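Local coordinates for periplasmic protein-probably involved in high-affinity Fe2+ transport (Escherichia coli F11, PDB 5I0Y), which binds copper in the periplasm and probably takes part in high-affinity iron uptake, for which its copper site is required, at residues His44-Ile49 with Gly95-Ala100; Phe3-Ala8 with Ala20-Gln25; Leu68-Thr73 with Val112-Glu117; Asp48-Glu53 with Gly62-Tyr67. The protein carries 1 engineered substitution. One frame throughout, in Å; residues are numbered along the deposited sequence.

Contact 1 of 4, residues His44-Ile49 with Gly95-Ala100; sequences HLQADI and GPHYGA. Engineered in segment 44-49: Gln46 (natural residue Glu). With CU (copper (II) ion), chain D.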
# COMPACT_ATOMS: atom_id res chain seq x y z
N HIS B 44 0.66 -15.80 -12.96
CA HIS B 44 0.40 -14.86 -11.87
C HIS B 44 -0.62 -13.90 -12.39
O HIS B 44 -0.38 -13.24 -13.41
CB HIS B 44 1.68 -14.12 -11.50
CG HIS B 44 1.62 -13.39 -10.17
ND1 HIS B 44 1.43 -14.02 -8.99
CD2 HIS B 44 1.77 -12.04 -9.86
CE1 HIS B 44 1.46 -13.12 -7.98
NE2 HIS B 44 1.65 -11.90 -8.52
N LEU B 45 -1.79 -13.85 -11.74
CA LEU B 45 -2.87 -12.97 -12.14
C LEU B 45 -2.86 -11.74 -11.24
O LEU B 45 -2.69 -11.85 -10.03
CB LEU B 45 -4.22 -13.70 -12.04
CG LEU B 45 -5.49 -12.91 -12.43
CD1 LEU B 45 -5.52 -12.59 -13.91
CD2 LEU B 45 -6.73 -13.70 -12.01
N GLN B 46 -3.06 -10.58 -11.84
CA GLN B 46 -2.87 -9.33 -11.12
C GLN B 46 -3.99 -8.35 -11.38
O GLN B 46 -4.60 -8.33 -12.47
CB GLN B 46 -1.58 -8.65 -11.60
CG GLN B 46 -0.29 -9.30 -11.18
CD GLN B 46 0.91 -8.41 -11.43
OE1 GLN B 46 0.80 -7.25 -11.88
NE2 GLN B 46 2.06 -8.92 -11.11
N ALA B 47 -4.22 -7.49 -10.40
CA ALA B 47 -5.04 -6.29 -10.55
C ALA B 47 -4.12 -5.08 -10.53
O ALA B 47 -3.35 -4.90 -9.58
CB ALA B 47 -6.06 -6.20 -9.44
N ASP B 48 -4.16 -4.30 -11.61
CA ASP B 48 -3.42 -3.06 -11.71
C ASP B 48 -4.39 -1.93 -11.49
O ASP B 48 -5.32 -1.74 -12.28
CB ASP B 48 -2.78 -2.91 -13.08
CG ASP B 48 -1.47 -3.64 -13.18
OD1 ASP B 48 -0.96 -4.08 -12.13
OD2 ASP B 48 -0.95 -3.74 -14.32
N ILE B 49 -4.18 -1.20 -10.41
CA ILE B 49 -5.14 -0.17 -9.99
C ILE B 49 -4.42 1.11 -9.56
O ILE B 49 -3.63 1.11 -8.61
CB ILE B 49 -6.05 -0.69 -8.86
CG1 ILE B 49 -6.83 -1.94 -9.32
CG2 ILE B 49 -7.01 0.41 -8.43
CD1 ILE B 49 -7.48 -2.71 -8.20
N GLY B 95 6.95 -2.32 -9.34
CA GLY B 95 6.17 -1.59 -8.35
C GLY B 95 5.10 -2.44 -7.70
O GLY B 95 5.01 -3.66 -7.91
N PRO B 96 4.28 -1.81 -6.86
CA PRO B 96 3.28 -2.60 -6.12
C PRO B 96 2.08 -2.97 -6.97
O PRO B 96 1.76 -2.28 -7.94
CB PRO B 96 2.85 -1.62 -5.01
CG PRO B 96 3.10 -0.27 -5.58
CD PRO B 96 4.35 -0.41 -6.42
N HIS B 97 1.41 -4.06 -6.60
CA HIS B 97 0.18 -4.49 -7.28
C HIS B 97 -0.58 -5.40 -6.35
O HIS B 97 -0.18 -5.60 -5.19
CB HIS B 97 0.52 -5.18 -8.62
CG HIS B 97 1.29 -6.46 -8.46
ND1 HIS B 97 2.59 -6.59 -8.81
CD2 HIS B 97 0.90 -7.68 -7.92
CE1 HIS B 97 3.00 -7.84 -8.51
NE2 HIS B 97 1.98 -8.51 -7.96
N TYR B 98 -1.72 -5.92 -6.83
CA TYR B 98 -2.41 -7.01 -6.12
C TYR B 98 -2.40 -8.24 -7.00
O TYR B 98 -2.60 -8.12 -8.20
CB TYR B 98 -3.86 -6.63 -5.77
CG TYR B 98 -3.95 -5.37 -4.94
CD1 TYR B 98 -3.89 -5.43 -3.55
CD2 TYR B 98 -4.09 -4.13 -5.56
CE1 TYR B 98 -3.97 -4.27 -2.79
CE2 TYR B 98 -4.17 -2.96 -4.81
CZ TYR B 98 -4.10 -3.04 -3.42
OH TYR B 98 -4.17 -1.88 -2.68
N GLY B 99 -2.16 -9.42 -6.44
CA GLY B 99 -2.12 -10.59 -7.30
C GLY B 99 -2.02 -11.90 -6.58
O GLY B 99 -2.05 -11.96 -5.36
N ALA B 100 -1.93 -12.97 -7.38
CA ALA B 100 -1.81 -14.35 -6.87
C ALA B 100 -1.41 -15.27 -8.00
O ALA B 100 -1.87 -15.10 -9.13
CB ALA B 100 -3.11 -14.85 -6.24
CU CU D . 2.34 -10.41 -7.31
O HOH W 1 -0.24 -2.09 -10.01
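The rings of His44 and His97 come from opposite directions on neighbouring strands and bind the same copper ion through NE2, each nitrogen 2.0 Å from the metal. Imidazole suits this place because its ring nitrogen offers a lone pair to borderline copper(II). The rings meet rim to rim, their planes 71° apart. The swing of His44 CG away from its own backbone nitrogen (chi1 -165°) puts the ring beside its own carbonyl carbon, against the backbone of Ala100; with NE2 on copper and ND1 bonded to Asn101, the ring's rotation is fixed at both nitrogens.

Gln46, an engineered residue replacing the natural glutamate, lays its amide over one face of the His97 ring. The two planes are 21° apart, and Gln46 NE2 sits 3.0 Å from His97 CE1. This is a stack, with no hydrogen bond between the groups, and Gln46 CG adds a CH-pi contact over the same ring.

Backbone bonds join the strands in antiparallel fashion: Leu45 N to Ala100 O and back, then Ala47 N to Tyr98 O at 2.8 Å, whereas the return bond from Tyr98 N to Ala47 O is weak. Between them Gly99, without a side chain, lets its CA come within 3.1 Å of Leu45 O, where a CB would collide with that oxygen and with the His44 ring. A water bridges Asp48 OD1 and Pro96 O.

Met90, and His127 of the second subunit, complete the copper coordination, making this an intersubunit metal site built on adjacent strands of the beta sandwich.

Contact 2 of 4, residues Phe3-Ala8 with Ala20-Gln25; sequences FKEYPA and AAVYLQ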
# COMPACT_ATOMS: atom_id res chain seq x y z
N PHE B 3 10.37 -7.55 -17.35
CA PHE B 3 9.61 -8.78 -17.71
C PHE B 3 8.36 -8.46 -18.53
O PHE B 3 7.89 -7.32 -18.54
CB PHE B 3 9.22 -9.59 -16.47
CG PHE B 3 8.43 -8.81 -15.44
CD1 PHE B 3 7.04 -8.82 -15.44
CD2 PHE B 3 9.09 -8.08 -14.45
CE1 PHE B 3 6.32 -8.12 -14.49
CE2 PHE B 3 8.37 -7.37 -13.49
CZ PHE B 3 6.98 -7.39 -13.51
N LYS B 4 7.82 -9.48 -19.21
CA LYS B 4 6.62 -9.32 -20.03
C LYS B 4 5.35 -9.56 -19.24
O LYS B 4 5.27 -10.48 -18.43
CB LYS B 4 6.66 -10.24 -21.24
CG LYS B 4 7.65 -9.82 -22.31
CD LYS B 4 7.57 -10.75 -23.51
CE LYS B 4 8.80 -10.60 -24.39
NZ LYS B 4 9.03 -11.85 -25.16
N GLU B 5 4.35 -8.72 -19.50
CA GLU B 5 3.03 -8.87 -18.90
C GLU B 5 1.99 -8.74 -19.99
O GLU B 5 2.22 -8.08 -21.01
CB GLU B 5 2.79 -7.83 -17.78
CG GLU B 5 2.90 -6.36 -18.19
CD GLU B 5 2.06 -5.43 -17.31
OE1 GLU B 5 2.19 -5.49 -16.07
OE2 GLU B 5 1.26 -4.64 -17.87
N TYR B 6 0.84 -9.36 -19.78
CA TYR B 6 -0.17 -9.47 -20.82
C TYR B 6 -1.52 -9.02 -20.30
O TYR B 6 -1.95 -9.47 -19.24
CB TYR B 6 -0.23 -10.90 -21.36
CG TYR B 6 1.16 -11.42 -21.64
CD1 TYR B 6 1.85 -11.04 -22.80
CD2 TYR B 6 1.82 -12.23 -20.71
CE1 TYR B 6 3.14 -11.50 -23.04
CE2 TYR B 6 3.10 -12.69 -20.95
CZ TYR B 6 3.76 -12.32 -22.10
OH TYR B 6 5.04 -12.77 -22.31
N PRO B 7 -2.18 -8.11 -21.04
CA PRO B 7 -3.51 -7.68 -20.60
C PRO B 7 -4.54 -8.79 -20.64
O PRO B 7 -4.56 -9.60 -21.57
CB PRO B 7 -3.88 -6.59 -21.60
CG PRO B 7 -2.57 -6.12 -22.15
CD PRO B 7 -1.71 -7.34 -22.20
N ALA B 8 -5.37 -8.84 -19.61
CA ALA B 8 -6.57 -9.65 -19.61
C ALA B 8 -7.77 -8.71 -19.85
O ALA B 8 -8.34 -8.14 -18.91
CB ALA B 8 -6.71 -10.41 -18.31
N ALA B 20 -7.10 -2.42 -14.31
CA ALA B 20 -6.79 -3.37 -15.38
C ALA B 20 -6.48 -4.74 -14.80
O ALA B 20 -5.95 -4.84 -13.68
CB ALA B 20 -5.60 -2.88 -16.19
N ALA B 21 -6.83 -5.79 -15.53
CA ALA B 21 -6.40 -7.14 -15.20
C ALA B 21 -5.23 -7.47 -16.11
O ALA B 21 -5.26 -7.15 -17.30
CB ALA B 21 -7.55 -8.11 -15.41
N VAL B 22 -4.19 -8.08 -15.56
CA VAL B 22 -3.06 -8.52 -16.36
C VAL B 22 -2.59 -9.85 -15.81
O VAL B 22 -2.95 -10.24 -14.71
CB VAL B 22 -1.89 -7.51 -16.38
CG1 VAL B 22 -2.29 -6.22 -17.08
CG2 VAL B 22 -1.40 -7.23 -14.97
N TYR B 23 -1.79 -10.55 -16.60
CA TYR B 23 -1.19 -11.80 -16.16
C TYR B 23 0.23 -11.94 -16.71
O TYR B 23 0.62 -11.29 -17.67
CB TYR B 23 -2.08 -13.01 -16.49
CG TYR B 23 -2.28 -13.26 -17.96
CD1 TYR B 23 -1.50 -14.17 -18.66
CD2 TYR B 23 -3.28 -12.58 -18.66
CE1 TYR B 23 -1.69 -14.39 -20.01
CE2 TYR B 23 -3.48 -12.80 -20.01
CZ TYR B 23 -2.69 -13.71 -20.68
OH TYR B 23 -2.92 -13.90 -22.03
N LEU B 24 0.99 -12.80 -16.06
CA LEU B 24 2.37 -13.10 -16.46
C LEU B 24 2.69 -14.50 -15.97
O LEU B 24 1.83 -15.19 -15.40
CB LEU B 24 3.35 -12.06 -15.87
CG LEU B 24 3.35 -11.95 -14.34
CD1 LEU B 24 4.74 -11.56 -13.82
CD2 LEU B 24 2.32 -10.95 -13.85
N GLN B 25 3.94 -14.94 -16.16
CA GLN B 25 4.32 -16.25 -15.64
C GLN B 25 4.22 -16.31 -14.12
O GLN B 25 4.30 -15.26 -13.45
CB GLN B 25 5.70 -16.75 -16.13
CG GLN B 25 6.58 -15.75 -16.84
CD GLN B 25 7.40 -14.87 -15.91
OE1 GLN B 25 7.15 -14.80 -14.70
NE2 GLN B 25 8.39 -14.19 -16.47
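The Tyr23 ring carries Tyr6 CB over one face, set toward the rim, and has Ala8 CB near its plane at the edge. The methylene makes a CH-pi contact, its carbon 4.0 Å from the ring centroid of Tyr23, and the closest ring atom, CZ, lies 3.8 Å from Tyr6 CB. The two tyrosine rings themselves meet obliquely, with planes at 44°. A chi1 of 64° places Tyr23 CG between its backbone nitrogen and carbonyl carbon, turning the ring so that its face meets Tyr6 CB. Tyr23 offers a broad face for the Tyr6 methylene, and Leu152 also packs on both tyrosines. At the far end Phe3 CE1 lies 3.8 Å from Leu24 CD1, approached obliquely; Phe3 and Leu24 also touch the second subunit, at its Glu131 and Thr132 respectively.

The two segments join at the beta hairpin of strands 6-14 and 17-24, Phe3 to Glu5 leading into it; strand 6-14 is an outermost strand of the sheet within this chain. Tyr6 and Tyr23 form a hydrogen-bonded antiparallel pair, with 2.9 Å both from Tyr6 N to Tyr23 O and from Tyr23 N to Tyr6 O. Pro7 follows in the non-hydrogen-bonded pair with Val22, a place where proline's missing N-H costs no bond across this contact. Ala8 N then reaches Ala21 O at 2.9 Å from above the carbonyl plane. Ala8 CB and Ala21 CB meet at 3.8 Å, small enough to pack against Phe147 (Ala8) and Tyr145 (Ala21), while Glu5 sends its carboxylate past the Val22 methyls.

Contact 3 of 4, residues Leu68-Thr73 with Val112-Glu117; sequences LTISYT and VTYHIE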
# COMPACT_ATOMS: atom_id res chain seq x y z
N LEU B 68 -6.27 -2.02 -0.61
CA LEU B 68 -7.50 -2.59 -1.14
C LEU B 68 -7.64 -4.06 -0.73
O LEU B 68 -6.65 -4.73 -0.42
CB LEU B 68 -7.54 -2.49 -2.67
CG LEU B 68 -7.57 -1.06 -3.20
CD1 LEU B 68 -7.53 -1.05 -4.72
CD2 LEU B 68 -8.79 -0.27 -2.72
N THR B 69 -8.87 -4.58 -0.74
CA THR B 69 -9.14 -5.99 -0.54
C THR B 69 -9.82 -6.46 -1.82
O THR B 69 -10.86 -5.92 -2.23
CB THR B 69 -10.05 -6.18 0.66
OG1 THR B 69 -9.39 -5.61 1.80
CG2 THR B 69 -10.32 -7.67 0.91
N ILE B 70 -9.24 -7.46 -2.44
CA ILE B 70 -9.68 -7.88 -3.77
C ILE B 70 -9.73 -9.38 -3.85
O ILE B 70 -8.73 -10.07 -3.56
CB ILE B 70 -8.77 -7.34 -4.89
CG1 ILE B 70 -8.59 -5.83 -4.74
CG2 ILE B 70 -9.35 -7.68 -6.26
CD1 ILE B 70 -7.60 -5.24 -5.72
N SER B 71 -10.90 -9.88 -4.26
CA SER B 71 -11.05 -11.29 -4.62
C SER B 71 -11.45 -11.37 -6.09
O SER B 71 -11.79 -10.36 -6.70
CB SER B 71 -12.05 -12.02 -3.72
OG SER B 71 -13.35 -11.50 -3.88
N TYR B 72 -11.37 -12.57 -6.65
CA TYR B 72 -11.71 -12.74 -8.06
C TYR B 72 -12.62 -13.94 -8.27
O TYR B 72 -12.63 -14.88 -7.48
CB TYR B 72 -10.42 -12.89 -8.92
CG TYR B 72 -9.68 -14.19 -8.68
CD1 TYR B 72 -10.06 -15.36 -9.35
CD2 TYR B 72 -8.65 -14.27 -7.75
CE1 TYR B 72 -9.41 -16.56 -9.14
CE2 TYR B 72 -7.99 -15.48 -7.53
CZ TYR B 72 -8.39 -16.61 -8.22
OH TYR B 72 -7.78 -17.84 -8.03
N THR B 73 -13.36 -13.90 -9.37
CA THR B 73 -14.13 -15.04 -9.85
C THR B 73 -13.76 -15.21 -11.30
O THR B 73 -14.00 -14.32 -12.11
CB THR B 73 -15.65 -14.81 -9.71
OG1 THR B 73 -15.96 -14.54 -8.35
CG2 THR B 73 -16.42 -16.06 -10.17
N VAL B 112 -13.23 -12.72 -16.13
CA VAL B 112 -12.79 -12.58 -14.75
C VAL B 112 -13.44 -11.34 -14.15
O VAL B 112 -13.52 -10.29 -14.79
CB VAL B 112 -11.25 -12.62 -14.57
CG1 VAL B 112 -10.55 -11.38 -15.14
CG2 VAL B 112 -10.88 -12.84 -13.10
N THR B 113 -13.93 -11.51 -12.92
CA THR B 113 -14.49 -10.41 -12.16
C THR B 113 -13.65 -10.20 -10.90
O THR B 113 -13.35 -11.14 -10.18
CB THR B 113 -15.97 -10.66 -11.82
OG1 THR B 113 -16.70 -10.79 -13.05
CG2 THR B 113 -16.59 -9.49 -11.01
N TYR B 114 -13.27 -8.94 -10.68
CA TYR B 114 -12.60 -8.55 -9.45
C TYR B 114 -13.61 -7.90 -8.52
O TYR B 114 -14.34 -7.02 -8.94
CB TYR B 114 -11.43 -7.60 -9.72
CG TYR B 114 -10.27 -8.19 -10.50
CD1 TYR B 114 -10.09 -9.58 -10.63
CD2 TYR B 114 -9.30 -7.35 -11.06
CE1 TYR B 114 -9.03 -10.09 -11.34
CE2 TYR B 114 -8.22 -7.87 -11.75
CZ TYR B 114 -8.09 -9.23 -11.90
OH TYR B 114 -7.01 -9.78 -12.56
N HIS B 115 -13.63 -8.35 -7.27
CA HIS B 115 -14.52 -7.83 -6.22
C HIS B 115 -13.70 -6.96 -5.31
O HIS B 115 -12.82 -7.48 -4.62
CB HIS B 115 -15.15 -8.98 -5.43
CG HIS B 115 -15.69 -10.09 -6.30
ND1 HIS B 115 -16.78 -9.93 -7.08
CD2 HIS B 115 -15.25 -11.40 -6.49
CE1 HIS B 115 -17.03 -11.08 -7.73
NE2 HIS B 115 -16.10 -11.98 -7.38
N ILE B 116 -13.95 -5.65 -5.34
CA ILE B 116 -13.05 -4.68 -4.71
C ILE B 116 -13.70 -3.97 -3.52
O ILE B 116 -14.83 -3.47 -3.62
CB ILE B 116 -12.58 -3.65 -5.76
CG1 ILE B 116 -11.94 -4.41 -6.91
CG2 ILE B 116 -11.55 -2.69 -5.17
CD1 ILE B 116 -11.55 -3.56 -8.08
N GLU B 117 -12.98 -3.92 -2.41
CA GLU B 117 -13.42 -3.20 -1.22
C GLU B 117 -12.41 -2.10 -0.91
O GLU B 117 -11.22 -2.29 -1.14
CB GLU B 117 -13.56 -4.16 -0.04
CG GLU B 117 -14.80 -5.03 -0.15
CD GLU B 117 -14.74 -6.23 0.78
OE1 GLU B 117 -13.78 -7.01 0.69
OE2 GLU B 117 -15.68 -6.40 1.59
O HOH W 2 -16.53 -13.83 -13.39
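Leu68 leads in, its CD2 lying 3.5 Å from Glu117 O and its CD1 brushing Ile116 CG2. Thr69 pairs with Glu117 through a sound bond from Glu117 N and a weak one in return; its CG2 methyl also touches Glu117 OE1, and a branched residue suits an extended strand. Ile70 turns to the opposite face, where CG2 meets Tyr114 CB at 4.0 Å and Ile116 CG1 at 4.2 Å.

Ser71 and His115 form the central hydrogen-bonded pair of these antiparallel strands, 69-76 and 108-117, which lie side by side in the beta sandwich. The small Ser71 leaves room for the imidazole: OG sits near the ring plane, 3.2 Å from His115 CD2.

Tyr72 packs its CB at the edge of the Tyr114 ring, 3.7 Å from CD1; this buried face is aromatic, with Phe87 meeting both tyrosines, while the hydroxyls are taken by Gln83 for Tyr72 and Gln46 O for Tyr114.

At Thr73, OG1 receives the N-H of His115 NE2 at 2.7 Å, in the ring plane. Asp142 holds His115 ND1 and Glu84 bonds Thr73 OG1, so the imidazole is fixed at both nitrogens.

Contact 4 of 4, residues Asp48-Glu53 with Gly62-Tyr67; sequences DIHAVE and GEWIPY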
# COMPACT_ATOMS: atom_id res chain seq x y z
N ASP B 48 -4.16 -4.30 -11.61
CA ASP B 48 -3.42 -3.06 -11.71
C ASP B 48 -4.39 -1.93 -11.49
O ASP B 48 -5.32 -1.74 -12.28
CB ASP B 48 -2.78 -2.91 -13.08
CG ASP B 48 -1.47 -3.64 -13.18
OD1 ASP B 48 -0.96 -4.08 -12.13
OD2 ASP B 48 -0.95 -3.74 -14.32
N ILE B 49 -4.18 -1.20 -10.41
CA ILE B 49 -5.14 -0.17 -9.99
C ILE B 49 -4.42 1.11 -9.56
O ILE B 49 -3.63 1.11 -8.61
CB ILE B 49 -6.05 -0.69 -8.86
CG1 ILE B 49 -6.83 -1.94 -9.32
CG2 ILE B 49 -7.01 0.41 -8.43
CD1 ILE B 49 -7.48 -2.71 -8.20
N HIS B 50 -4.73 2.19 -10.26
CA HIS B 50 -4.10 3.50 -9.99
C HIS B 50 -5.10 4.61 -10.09
O HIS B 50 -6.08 4.49 -10.83
CB HIS B 50 -2.96 3.75 -10.96
CG HIS B 50 -1.91 2.69 -10.87
ND1 HIS B 50 -2.03 1.49 -11.48
CD2 HIS B 50 -0.71 2.67 -10.17
CE1 HIS B 50 -0.95 0.74 -11.18
NE2 HIS B 50 -0.16 1.45 -10.37
N ALA B 51 -4.90 5.69 -9.34
CA ALA B 51 -5.78 6.84 -9.45
C ALA B 51 -5.71 7.42 -10.84
O ALA B 51 -4.67 7.37 -11.50
CB ALA B 51 -5.37 7.92 -8.45
N VAL B 52 -6.83 8.00 -11.28
CA VAL B 52 -6.82 8.91 -12.43
C VAL B 52 -7.01 10.34 -11.93
O VAL B 52 -7.32 10.56 -10.75
CB VAL B 52 -7.85 8.52 -13.53
CG1 VAL B 52 -7.45 7.18 -14.17
CG2 VAL B 52 -9.27 8.50 -12.99
N GLU B 53 -6.78 11.31 -12.81
CA GLU B 53 -7.00 12.73 -12.50
C GLU B 53 -8.42 12.96 -11.97
O GLU B 53 -9.38 12.40 -12.49
CB GLU B 53 -6.72 13.60 -13.73
CG GLU B 53 -6.84 15.10 -13.52
CD GLU B 53 -5.60 15.73 -12.91
OE1 GLU B 53 -4.54 15.07 -12.91
OE2 GLU B 53 -5.69 16.88 -12.42
N GLY B 62 -2.11 8.48 -11.48
CA GLY B 62 -1.03 7.51 -11.64
C GLY B 62 -0.58 6.81 -10.37
O GLY B 62 0.14 5.81 -10.43
N GLU B 63 -1.01 7.31 -9.21
CA GLU B 63 -0.58 6.71 -7.95
C GLU B 63 -1.30 5.41 -7.66
O GLU B 63 -2.49 5.28 -7.89
CB GLU B 63 -0.75 7.72 -6.82
CG GLU B 63 0.25 8.87 -6.92
CD GLU B 63 -0.05 10.05 -6.02
OE1 GLU B 63 0.57 11.12 -6.27
OE2 GLU B 63 -0.88 9.91 -5.08
N TRP B 64 -0.55 4.44 -7.16
CA TRP B 64 -1.13 3.18 -6.74
C TRP B 64 -2.18 3.38 -5.67
O TRP B 64 -2.06 4.27 -4.82
CB TRP B 64 -0.03 2.28 -6.21
CG TRP B 64 -0.47 0.87 -5.97
CD1 TRP B 64 -1.13 0.04 -6.86
CD2 TRP B 64 -0.32 0.09 -4.76
NE1 TRP B 64 -1.38 -1.18 -6.31
CE2 TRP B 64 -0.91 -1.22 -5.03
CE3 TRP B 64 0.24 0.33 -3.51
CZ2 TRP B 64 -0.91 -2.25 -4.10
CZ3 TRP B 64 0.22 -0.72 -2.57
CH2 TRP B 64 -0.35 -1.96 -2.85
N ILE B 65 -3.24 2.59 -5.71
CA ILE B 65 -4.22 2.66 -4.63
C ILE B 65 -3.90 1.52 -3.66
O ILE B 65 -4.08 0.36 -4.00
CB ILE B 65 -5.66 2.52 -5.17
CG1 ILE B 65 -5.97 3.57 -6.26
CG2 ILE B 65 -6.64 2.60 -4.00
CD1 ILE B 65 -5.91 5.03 -5.82
N PRO B 66 -3.42 1.86 -2.45
CA PRO B 66 -3.01 0.85 -1.46
C PRO B 66 -4.15 0.42 -0.56
O PRO B 66 -5.22 1.05 -0.56
CB PRO B 66 -1.96 1.61 -0.64
CG PRO B 66 -2.52 3.01 -0.57
CD PRO B 66 -3.23 3.22 -1.91
N TYR B 67 -3.94 -0.68 0.17
CA TYR B 67 -4.88 -1.16 1.21
C TYR B 67 -6.22 -1.64 0.67
O TYR B 67 -7.19 -1.74 1.42
CB TYR B 67 -5.08 -0.12 2.34
CG TYR B 67 -3.79 0.10 3.08
CD1 TYR B 67 -3.42 -0.73 4.14
CD2 TYR B 67 -2.94 1.14 2.71
CE1 TYR B 67 -2.22 -0.52 4.82
CE2 TYR B 67 -1.74 1.34 3.38
CZ TYR B 67 -1.40 0.52 4.41
OH TYR B 67 -0.20 0.77 5.05
O HOH W 3 -2.43 -2.58 -8.56
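The end of strand 43-51 is joined to the irregular 62-67 segment by a single bridge, His50 with Trp64, flanked by backbone bonds from Ala51 N to Glu63 O (2.8 Å), from Gly62 N to Ala51 O (2.8 Å) and, longer, from Ile65 N to Ile49 O (3.3 Å).

Ile65 points toward the strand and packs against Ile49 and Ala51. Ile65 CG1 meets Ile49 CG2 at 4.0 Å, the two chains crossing at about a right angle, and Ile65 CD1 lies 3.9 Å from Ala51 CB, where a small residue leaves space for it. Met17 and Phe59 close over this apolar patch.

His50 CD2 comes 3.3 Å from Gly62 O of the loop segment, obliquely to the ring, and the imidazole meets the Trp64 five-membered ring obliquely too, planes 55° apart. Gly62 itself has a positive phi (89°), a conformation open to glycine because a CB there would press on the preceding carbonyl oxygen. A chi1 of -170° puts the Trp64 ring beside its own carbonyl carbon, with CD1 3.2 Å from Ile49 O.

The N-H groups of Trp64 NE1 and Ile49 N share one water, which lies in the indole plane and accepts from both. This in-plane bond, together with packing on Tyr98 and Pro96 of its own chain and on Met124 of the second subunit, probably holds the indole's rotation.

How the contacts relate
Contacts 1 to 3 lie within one antiparallel sheet whose order runs 6-14, 17-24, 43-51, 95-102, 82-92, 69-76, 108-117, 141-149; contact 4 ties a loop to the end of its strand 43-51. Contact 2 comes first along the chain and is complete before the others begin; contacts 1 and 4 share Asp48 and Ile49, while contacts 1 and 3 alternate in sequence. The centre of contact 1 is about 9 Å from that of contact 2, 11 Å from contact 3 and 12 Å from contact 4, whereas contacts 2 and 4 lie about 17 Å apart. Hairpin, copper strands and loop all touch the second subunit, while contact 3 lies beyond strand 82-92 in the sheet.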